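PDB 3LQC: DNA repair protein XRCC1 from Homo sapiens, which acts as a scaffold in DNA single-strand break repair, assembling repair protein complexes, binding poly-ADP-ribose and restraining PARP1 activity. Local coordinates for residues 22-27 with 45-50; 85-90 with 119-124. All coordinates share one frame; numbering follows the deposited sequence. Where two conformers were deposited one is given.

How the interactions relate
Both contacts lie in the N-terminal domain of XRCC1, and each packs a helix against a strand of the same five-stranded mixed sheet. Interaction 1 sets helix 17-25 on strand 42-49, next to the outermost strand 7-12; interaction 2 sets helix 118-121 on strand 85-92, at the other side of the sheet and outermost within this chain. Their centres are about 19 Å apart and their nearest atoms about 8 Å, so the two are not in contact. S44, just ahead of V45, helps line a carbonate pocket. The side chain of A120 is about 13 Å from a bound sodium ion, so interaction 2 takes no direct part in that site. Of the two, interaction 2 alone comes within reach of the chain of another protein.

Interaction 1 of 2, residues 22-27 with 45-50; sequences ENLLKA and VVLQLE
L24 and V45 meet tip to tip in an apolar contact between the last turn of helix 17-25 and strand 42-49. The L24 CD2 methyl does all the touching from the helix: it lies 3.8 Å from V45 CB and an equal 3.8 Å from V45 CG1. With CG anti to the backbone N (chi1 175°), L24 extends off the helix toward the strand. The same CD2 reaches L47 CD2 at 4.2 Å, a looser approach two residues along the same face of the strand. This is helix-on-sheet packing in the β-sandwich of the XRCC1 N-terminal domain, whose family belongs to the galactose-binding-like clan. Y30 of helix 28-36 touches both L24 and V45, while H8 and V10 of strand 7-12 also meet L24. L47 packs on C20, which is disulfide-bonded to C12 and so ties helix 17-25 covalently to strand 7-12. Across the contact the three side chains meet through carbon alone. A27 N donates to L24 O at 2.9 Å as the chain leaves the helix, and V45 and L47 are hydrogen-bonded in the sheet to I130 and V128 of strand 125-133.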
# COMPACT_ATOMS: atom_id res chain seq x y z
N GLU A 22 -11.92 -26.94 9.35
CA GLU A 22 -11.35 -28.06 8.63
C GLU A 22 -12.45 -28.89 8.01
O GLU A 22 -12.37 -29.27 6.84
CB GLU A 22 -10.49 -28.91 9.55
CG GLU A 22 -10.02 -30.20 8.91
CD GLU A 22 -8.99 -30.90 9.77
OE1 GLU A 22 -8.29 -31.80 9.26
OE2 GLU A 22 -8.88 -30.55 10.97
N ASN A 23 -13.48 -29.16 8.79
CA ASN A 23 -14.63 -29.91 8.32
C ASN A 23 -15.46 -29.15 7.30
O ASN A 23 -16.03 -29.73 6.38
CB ASN A 23 -15.50 -30.34 9.49
CG ASN A 23 -14.96 -31.55 10.19
OD1 ASN A 23 -14.38 -32.44 9.56
ND2 ASN A 23 -15.14 -31.61 11.51
N LEU A 24 -15.55 -27.84 7.48
CA LEU A 24 -16.31 -27.03 6.54
C LEU A 24 -15.65 -27.10 5.19
O LEU A 24 -16.29 -27.38 4.19
CB LEU A 24 -16.41 -25.57 7.01
CG LEU A 24 -17.09 -24.57 6.05
CD1 LEU A 24 -18.43 -25.09 5.56
CD2 LEU A 24 -17.28 -23.23 6.72
N LEU A 25 -14.34 -26.87 5.16
CA LEU A 25 -13.62 -26.68 3.91
C LEU A 25 -13.60 -27.94 3.04
O LEU A 25 -13.61 -27.86 1.82
CB LEU A 25 -12.21 -26.17 4.18
CG LEU A 25 -12.17 -24.71 4.68
CD1 LEU A 25 -10.79 -24.31 5.17
CD2 LEU A 25 -12.65 -23.76 3.60
N LYS A 26 -13.58 -29.11 3.68
CA LYS A 26 -13.59 -30.36 2.93
C LYS A 26 -15.00 -30.92 2.81
O LYS A 26 -15.19 -32.07 2.42
CB LYS A 26 -12.64 -31.39 3.56
CG LYS A 26 -13.10 -31.94 4.91
CD LYS A 26 -11.91 -32.47 5.71
CE LYS A 26 -12.34 -33.36 6.87
NZ LYS A 26 -13.00 -34.61 6.40
N ALA A 27 -16.00 -30.10 3.14
CA ALA A 27 -17.38 -30.56 3.15
C ALA A 27 -18.03 -30.41 1.79
O ALA A 27 -17.90 -29.37 1.14
CB ALA A 27 -18.20 -29.81 4.20
N VAL A 45 -16.96 -17.30 4.84
CA VAL A 45 -17.63 -18.29 5.64
C VAL A 45 -17.76 -17.73 7.05
O VAL A 45 -16.89 -16.99 7.51
CB VAL A 45 -16.87 -19.64 5.70
CG1 VAL A 45 -16.79 -20.29 4.33
CG2 VAL A 45 -15.49 -19.43 6.27
N VAL A 46 -18.85 -18.07 7.73
CA VAL A 46 -19.00 -17.67 9.11
C VAL A 46 -19.10 -18.91 9.98
O VAL A 46 -19.90 -19.81 9.72
CB VAL A 46 -20.24 -16.79 9.33
CG1 VAL A 46 -20.56 -16.69 10.82
CG2 VAL A 46 -20.01 -15.42 8.73
N LEU A 47 -18.24 -18.97 11.00
CA LEU A 47 -18.27 -20.03 11.98
C LEU A 47 -19.05 -19.54 13.18
O LEU A 47 -18.66 -18.58 13.84
CB LEU A 47 -16.86 -20.42 12.43
CG LEU A 47 -15.77 -20.76 11.41
CD1 LEU A 47 -14.48 -21.08 12.16
CD2 LEU A 47 -16.18 -21.91 10.50
N GLN A 48 -20.18 -20.20 13.43
CA GLN A 48 -20.98 -19.95 14.61
C GLN A 48 -20.53 -20.90 15.72
O GLN A 48 -20.83 -22.09 15.69
CB GLN A 48 -22.45 -20.19 14.30
CG GLN A 48 -23.03 -19.19 13.34
CD GLN A 48 -24.50 -19.42 13.09
OE1 GLN A 48 -24.96 -20.57 13.07
NE2 GLN A 48 -25.25 -18.35 12.89
N LEU A 49 -19.80 -20.37 16.68
CA LEU A 49 -19.25 -21.18 17.75
C LEU A 49 -20.27 -21.37 18.86
O LEU A 49 -21.01 -20.45 19.21
CB LEU A 49 -17.99 -20.52 18.30
CG LEU A 49 -16.96 -20.14 17.24
CD1 LEU A 49 -15.74 -19.54 17.93
CD2 LEU A 49 -16.57 -21.36 16.44
N GLU A 50 -20.30 -22.58 19.42
CA GLU A 50 -21.20 -22.88 20.53
C GLU A 50 -20.65 -22.23 21.80
O GLU A 50 -21.38 -21.65 22.59
CB GLU A 50 -21.34 -24.39 20.72
CG GLU A 50 -22.58 -24.80 21.48
CD GLU A 50 -22.59 -26.27 21.88
OE1 GLU A 50 -21.82 -27.06 21.29
OE2 GLU A 50 -23.37 -26.63 22.78

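Interaction 2 of 2, residues 85-90 with 119-124; sequences EVLLVT and AAAEKR
L87 lays its CD1 methyl against the backbone of helix 118-121, 3.6 Å from both A121 N and A121 CA. The two alanine methyls take part as well: L87 CD1 is 3.9 Å from A121 CB and 4.0 Å from A120 CB. A chi1 of -175° swings the L87 branch opposite its own backbone nitrogen and carries CD1 to the helix. A second kind of approach is between carbonyl and methyl, with V86 O 3.2 Å from A120 CB, a close non-bonded contact. Hydrogen bonds fix the surroundings. A classic beta bulge in strand 85-92 sets L87 and L88 opposite the single residue V70, L87 also pairs with V117 just ahead of the helix, and A120 O accepts from K123 N at 3.1 Å and from the indole NE1 of W125. On this strand, outermost within this chain, the V86 side chain leaves the backbone away from the helix and packs on an apolar side chain of another protein's chain, which T90 also meets by backbone bonds; this is consistent with the domain's known docking to DNA polymerase beta. Because the helix offers alanines, A120 CA lies 5.6 Å from L87 CA, and cohesion across the contact rests on van der Waals packing.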
# COMPACT_ATOMS: atom_id res chain seq x y z
N GLU A 85 -15.97 -7.11 14.52
CA GLU A 85 -14.74 -6.43 14.85
C GLU A 85 -13.65 -7.15 14.07
O GLU A 85 -13.68 -8.37 13.95
CB GLU A 85 -14.50 -6.54 16.35
CG GLU A 85 -13.96 -5.29 16.99
CD GLU A 85 -14.72 -4.05 16.58
OE1 GLU A 85 -15.93 -3.95 16.89
OE2 GLU A 85 -14.11 -3.16 15.94
N VAL A 86 -12.69 -6.41 13.51
CA VAL A 86 -11.59 -7.05 12.81
C VAL A 86 -10.62 -7.72 13.78
O VAL A 86 -10.15 -7.12 14.73
CB VAL A 86 -10.80 -6.07 11.90
CG1 VAL A 86 -9.63 -6.78 11.25
CG2 VAL A 86 -11.69 -5.48 10.85
N LEU A 87 -10.35 -8.99 13.52
CA LEU A 87 -9.34 -9.70 14.27
C LEU A 87 -8.03 -9.68 13.47
O LEU A 87 -7.01 -9.19 13.94
CB LEU A 87 -9.78 -11.14 14.53
CG LEU A 87 -8.78 -11.88 15.41
CD1 LEU A 87 -8.78 -11.23 16.77
CD2 LEU A 87 -9.13 -13.35 15.48
N LEU A 88 -8.07 -10.23 12.26
CA LEU A 88 -6.93 -10.14 11.36
C LEU A 88 -7.29 -9.25 10.19
O LEU A 88 -8.18 -9.56 9.40
CB LEU A 88 -6.49 -11.52 10.85
CG LEU A 88 -5.41 -11.43 9.75
CD1 LEU A 88 -4.15 -10.80 10.28
CD2 LEU A 88 -5.11 -12.78 9.16
N VAL A 89 -6.58 -8.14 10.10
CA VAL A 89 -6.82 -7.17 9.05
C VAL A 89 -6.62 -7.80 7.66
O VAL A 89 -5.88 -8.76 7.51
CB VAL A 89 -5.89 -5.96 9.26
CG1 VAL A 89 -4.61 -6.09 8.42
CG2 VAL A 89 -6.63 -4.68 8.96
N THR A 90 -7.32 -7.27 6.66
CA THR A 90 -7.23 -7.81 5.30
C THR A 90 -5.77 -7.95 4.84
O THR A 90 -5.03 -6.98 4.73
CB THR A 90 -7.99 -6.95 4.29
OG1 THR A 90 -9.34 -6.76 4.74
CG2 THR A 90 -8.02 -7.64 2.92
N ALA A 119 -6.96 -5.19 20.67
CA ALA A 119 -8.24 -4.98 21.32
C ALA A 119 -9.21 -6.12 21.03
O ALA A 119 -9.98 -6.53 21.90
CB ALA A 119 -8.85 -3.66 20.88
N ALA A 120 -9.17 -6.64 19.81
CA ALA A 120 -10.05 -7.72 19.41
C ALA A 120 -9.54 -9.07 19.89
O ALA A 120 -10.31 -9.91 20.34
CB ALA A 120 -10.23 -7.73 17.89
N ALA A 121 -8.24 -9.30 19.77
CA ALA A 121 -7.67 -10.58 20.17
C ALA A 121 -7.79 -10.78 21.68
O ALA A 121 -7.67 -11.90 22.18
CB ALA A 121 -6.23 -10.68 19.73
N GLU A 122 -8.05 -9.69 22.39
CA GLU A 122 -8.13 -9.72 23.84
C GLU A 122 -9.49 -10.25 24.29
O GLU A 122 -9.63 -10.76 25.40
CB GLU A 122 -7.92 -8.32 24.42
CG GLU A 122 -6.99 -8.28 25.63
CD GLU A 122 -5.55 -7.89 25.27
OE1 GLU A 122 -4.63 -8.72 25.49
OE2 GLU A 122 -5.35 -6.76 24.77
N LYS A 123 -10.49 -10.13 23.43
CA LYS A 123 -11.85 -10.50 23.80
C LYS A 123 -12.20 -11.92 23.39
O LYS A 123 -11.39 -12.63 22.81
CB LYS A 123 -12.85 -9.52 23.20
CG LYS A 123 -12.70 -8.11 23.74
CD LYS A 123 -13.90 -7.26 23.33
CE LYS A 123 -13.91 -5.92 24.04
NZ LYS A 123 -15.29 -5.39 24.14
N ARG A 124 -13.42 -12.33 23.72
CA ARG A 124 -13.90 -13.65 23.34
C ARG A 124 -15.07 -13.50 22.37
O ARG A 124 -15.80 -12.50 22.42
CB ARG A 124 -14.33 -14.46 24.57
CG ARG A 124 -13.23 -14.59 25.60
CD ARG A 124 -13.70 -15.33 26.84
NE ARG A 124 -12.58 -15.58 27.74
CZ ARG A 124 -11.81 -16.67 27.69
NH1 ARG A 124 -12.05 -17.61 26.79
NH2 ARG A 124 -10.81 -16.81 28.54